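Local coordinates for ABC transporter periplasmic substrate-binding protein (Desulfovibrio alaskensis, PDB 5MY5), which binds tungstate with high selectivity in the periplasm and probably delivers it to an ABC transporter for uptake into the cell, at residues R194-A202 against K262-T270. The protein carries 2 engineered substitutions. Residues are numbered along the deposited sequence; the frame is centred on the assembly and turned at random.
Sequences RGTYIKYEA and KLMGKALFT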
loop_
_atom_site.group_PDB
_atom_site.type_symbol
_atom_site.label_atom_id
_atom_site.label_comp_id
_atom_site.label_asym_id
_atom_site.label_seq_id
_atom_site.Cartn_x
_atom_site.Cartn_y
_atom_site.Cartn_z
ATOM N N ARG A 194 0.910 -6.829 -3.481
ATOM C CA ARG A 194 1.891 -7.946 -3.512
ATOM C C ARG A 194 1.903 -8.733 -2.248
ATOM O O ARG A 194 1.989 -9.974 -2.321
ATOM C CB ARG A 194 3.259 -7.477 -3.814
ATOM C CG ARG A 194 4.279 -8.627 -4.085
ATOM C CD ARG A 194 5.652 -8.020 -4.368
ATOM N NE ARG A 194 5.765 -7.233 -5.598
ATOM C CZ ARG A 194 6.025 -7.758 -6.800
ATOM N NH1 ARG A 194 6.159 -9.063 -6.983
ATOM N NH2 ARG A 194 6.117 -6.929 -7.847
ATOM N N GLY A 195 1.792 -8.093 -1.106
ATOM C CA GLY A 195 1.830 -8.800 0.180
ATOM C C GLY A 195 0.787 -9.896 0.263
ATOM O O GLY A 195 1.039 -11.036 0.605
ATOM N N THR A 196 -0.486 -9.554 -0.061
ATOM C CA THR A 196 -1.547 -10.530 -0.015
ATOM C C THR A 196 -1.280 -11.646 -1.066
ATOM O O THR A 196 -1.546 -12.800 -0.730
ATOM C CB THR A 196 -2.924 -9.901 -0.262
ATOM O OG1 THR A 196 -3.170 -8.840 0.707
ATOM C CG2 THR A 196 -3.989 -10.892 -0.108
ATOM N N TYR A 197 -0.779 -11.286 -2.259
ATOM C CA TYR A 197 -0.375 -12.307 -3.199
ATOM C C TYR A 197 0.656 -13.323 -2.593
ATOM O O TYR A 197 0.453 -14.541 -2.714
ATOM C CB TYR A 197 0.135 -11.793 -4.515
ATOM C CG TYR A 197 0.367 -12.938 -5.443
ATOM C CD1 TYR A 197 -0.718 -13.600 -5.984
ATOM C CD2 TYR A 197 1.680 -13.374 -5.774
ATOM C CE1 TYR A 197 -0.499 -14.704 -6.825
ATOM C CE2 TYR A 197 1.888 -14.488 -6.544
ATOM C CZ TYR A 197 0.820 -15.124 -7.060
ATOM O OH TYR A 197 1.038 -16.149 -7.913
ATOM N N ILE A 198 1.709 -12.764 -2.031
ATOM C CA ILE A 198 2.730 -13.610 -1.376
ATOM C C ILE A 198 2.055 -14.589 -0.369
ATOM O O ILE A 198 2.366 -15.823 -0.330
ATOM C CB ILE A 198 3.820 -12.721 -0.761
ATOM C CG1 ILE A 198 4.683 -12.068 -1.810
ATOM C CG2 ILE A 198 4.627 -13.571 0.269
ATOM C CD1 ILE A 198 5.474 -10.929 -1.261
ATOM N N LYS A 199 1.147 -14.120 0.490
ATOM C CA LYS A 199 0.505 -14.998 1.472
ATOM C C LYS A 199 -0.367 -16.026 0.779
ATOM O O LYS A 199 -0.385 -17.222 1.163
ATOM C CB LYS A 199 -0.312 -14.158 2.509
ATOM C CG LYS A 199 0.621 -13.308 3.395
ATOM C CD LYS A 199 -0.097 -12.385 4.384
ATOM C CE LYS A 199 0.945 -11.706 5.313
ATOM N NZ LYS A 199 0.477 -10.441 6.028
ATOM N N TYR A 200 -1.118 -15.597 -0.225
ATOM C CA TYR A 200 -1.965 -16.530 -0.975
ATOM C C TYR A 200 -1.105 -17.654 -1.734
ATOM O O TYR A 200 -1.438 -18.834 -1.707
ATOM C CB TYR A 200 -2.752 -15.694 -2.042
ATOM C CG TYR A 200 -3.341 -16.481 -3.183
ATOM C CD1 TYR A 200 -4.435 -17.288 -2.944
ATOM C CD2 TYR A 200 -2.834 -16.402 -4.507
ATOM C CE1 TYR A 200 -4.979 -18.094 -3.935
ATOM C CE2 TYR A 200 -3.422 -17.124 -5.515
ATOM C CZ TYR A 200 -4.482 -17.941 -5.226
ATOM O OH TYR A 200 -4.913 -18.628 -6.365
ATOM N N GLU A 201 -0.031 -17.246 -2.381
ATOM C CA GLU A 201 0.867 -18.133 -3.112
ATOM C C GLU A 201 1.438 -19.200 -2.100
ATOM O O GLU A 201 1.457 -20.400 -2.412
ATOM C CB GLU A 201 2.007 -17.277 -3.628
ATOM C CG GLU A 201 3.096 -18.055 -4.357
ATOM C CD GLU A 201 4.280 -17.210 -4.743
ATOM O OE1 GLU A 201 4.777 -16.362 -3.993
ATOM O OE2 GLU A 201 4.735 -17.331 -5.886
ATOM N N ALA A 202 1.794 -18.769 -0.909
ATOM C CA ALA A 202 2.265 -19.708 0.161
ATOM C C ALA A 202 1.195 -20.658 0.687
ATOM O O ALA A 202 1.464 -21.815 0.910
ATOM C CB ALA A 202 2.939 -18.912 1.299
ATOM N N LYS A 262 11.635 -8.984 4.480
ATOM C CA LYS A 262 10.962 -10.091 3.741
ATOM C C LYS A 262 9.690 -10.474 4.346
ATOM O O LYS A 262 9.547 -10.583 5.562
ATOM C CB LYS A 262 11.806 -11.399 3.807
ATOM C CG LYS A 262 13.252 -11.228 3.440
ATOM C CD LYS A 262 13.396 -11.160 1.967
ATOM C CE LYS A 262 14.868 -10.865 1.619
ATOM N NZ LYS A 262 14.914 -10.480 0.252
ATOM N N LEU A 263 8.712 -10.770 3.499
ATOM C CA LEU A 263 7.505 -11.430 3.876
ATOM C C LEU A 263 7.501 -12.824 3.300
ATOM O O LEU A 263 7.666 -12.954 2.097
ATOM C CB LEU A 263 6.298 -10.599 3.295
ATOM C CG LEU A 263 4.949 -11.207 3.626
ATOM C CD1 LEU A 263 4.648 -11.191 5.115
ATOM C CD2 LEU A 263 3.755 -10.590 2.837
ATOM N N MET A 264 7.470 -13.832 4.174
ATOM C CA MET A 264 7.611 -15.232 3.768
ATOM C C MET A 264 8.755 -15.388 2.781
ATOM O O MET A 264 8.659 -16.009 1.735
ATOM C CB MET A 264 6.322 -15.778 3.209
ATOM C CG MET A 264 5.280 -15.735 4.276
ATOM S SD MET A 264 3.664 -16.221 3.707
ATOM C CE MET A 264 2.820 -15.840 5.228
ATOM N N GLY A 265 9.887 -14.758 3.088
ATOM C CA GLY A 265 11.061 -14.880 2.273
ATOM C C GLY A 265 11.230 -14.058 1.023
ATOM O O GLY A 265 12.221 -14.123 0.288
ATOM N N LYS A 266 10.226 -13.197 0.777
ATOM C CA LYS A 266 10.163 -12.422 -0.445
ATOM C C LYS A 266 10.177 -10.920 -0.174
ATOM O O LYS A 266 9.617 -10.435 0.813
ATOM C CB LYS A 266 8.871 -12.835 -1.155
ATOM C CG LYS A 266 9.016 -14.237 -1.749
ATOM C CD LYS A 266 8.106 -14.612 -2.859
ATOM C CE LYS A 266 8.358 -16.027 -3.334
ATOM N NZ LYS A 266 7.563 -16.283 -4.561
ATOM N N ALA A 267 10.723 -10.168 -1.091
ATOM C CA ALA A 267 10.869 -8.702 -0.966
ATOM C C ALA A 267 9.466 -8.034 -1.045
ATOM O O ALA A 267 8.564 -8.560 -1.750
ATOM C CB ALA A 267 11.700 -8.140 -2.109
ATOM N N LEU A 268 9.302 -6.927 -0.295
ATOM C CA LEU A 268 8.023 -6.221 -0.298
ATOM C C LEU A 268 8.178 -4.740 -0.495
ATOM O O LEU A 268 7.361 -4.117 -1.236
ATOM C CB LEU A 268 7.285 -6.622 0.972
ATOM C CG LEU A 268 5.827 -6.323 1.178
ATOM C CD1 LEU A 268 5.018 -7.233 0.272
ATOM C CD2 LEU A 268 5.467 -6.593 2.594
ATOM N N PHE A 269 9.160 -4.107 0.136
ATOM C CA PHE A 269 9.361 -2.656 0.053
ATOM C C PHE A 269 10.625 -2.261 -0.684
ATOM O O PHE A 269 11.660 -2.896 -0.419
ATOM C CB PHE A 269 9.436 -2.109 1.458
ATOM C CG PHE A 269 8.190 -2.266 2.272
ATOM C CD1 PHE A 269 7.084 -1.349 2.168
ATOM C CD2 PHE A 269 8.050 -3.319 3.142
ATOM C CE1 PHE A 269 5.964 -1.489 2.986
ATOM C CE2 PHE A 269 6.970 -3.421 3.941
ATOM C CZ PHE A 269 5.901 -2.585 3.831
ATOM N N THR A 270 10.597 -1.248 -1.536
ATOM C CA THR A 270 11.713 -0.636 -2.147
ATOM C C THR A 270 11.930 0.691 -1.368
ATOM O O THR A 270 11.109 1.598 -1.468
ATOM C CB THR A 270 11.490 -0.409 -3.648
ATOM O OG1 THR A 270 11.179 -1.642 -4.259
ATOM C CG2 THR A 270 12.651 0.222 -4.272
#
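Ile198 projects from helix 194-203 and packs against the hairpin formed by 262-263 and 266-271. Its CB lies 4.2 Å from Leu263 CD2, and there the side chain forks. A chi1 of -71° sets CG1 beside the backbone N and leaves CG2 anti to it, facing the turn: this methyl sits 3.6 Å from Leu263 O and also touches Met264 CB. The other branch, through CG1, ends in CD1, which packs 3.9 Å from Lys266 CB and also meets Ala267 O and Leu268 CD1. Leu268 CD1 in turn lies 3.6 Å from Gly195 CA, directly on the helix backbone. The hairpin's two strands are joined by a type I' turn, closed by backbone hydrogen bonds in both directions between Leu263 and Lys266. This is the periplasmic binding protein fold, and strand 266-271 runs on from the turn to pair antiparallel with the long strand 100-112; Arg194, at the start of the helix, reaches that same strand through a salt bridge to Asp106. On one flank of Ile198, Lys266 stretches across to Glu201: NZ gives OE1 a 2.8 Å bond on the syn side, 34° out of the carboxylate plane, and OE2 a weak one. Toward the other flank, the extended Met264 chain lays SD 3.7 Å from Ala202 CB and CE against Lys199 CG, while the Lys199 side chain crosses that of Leu263 at about a right angle, CE against CD1.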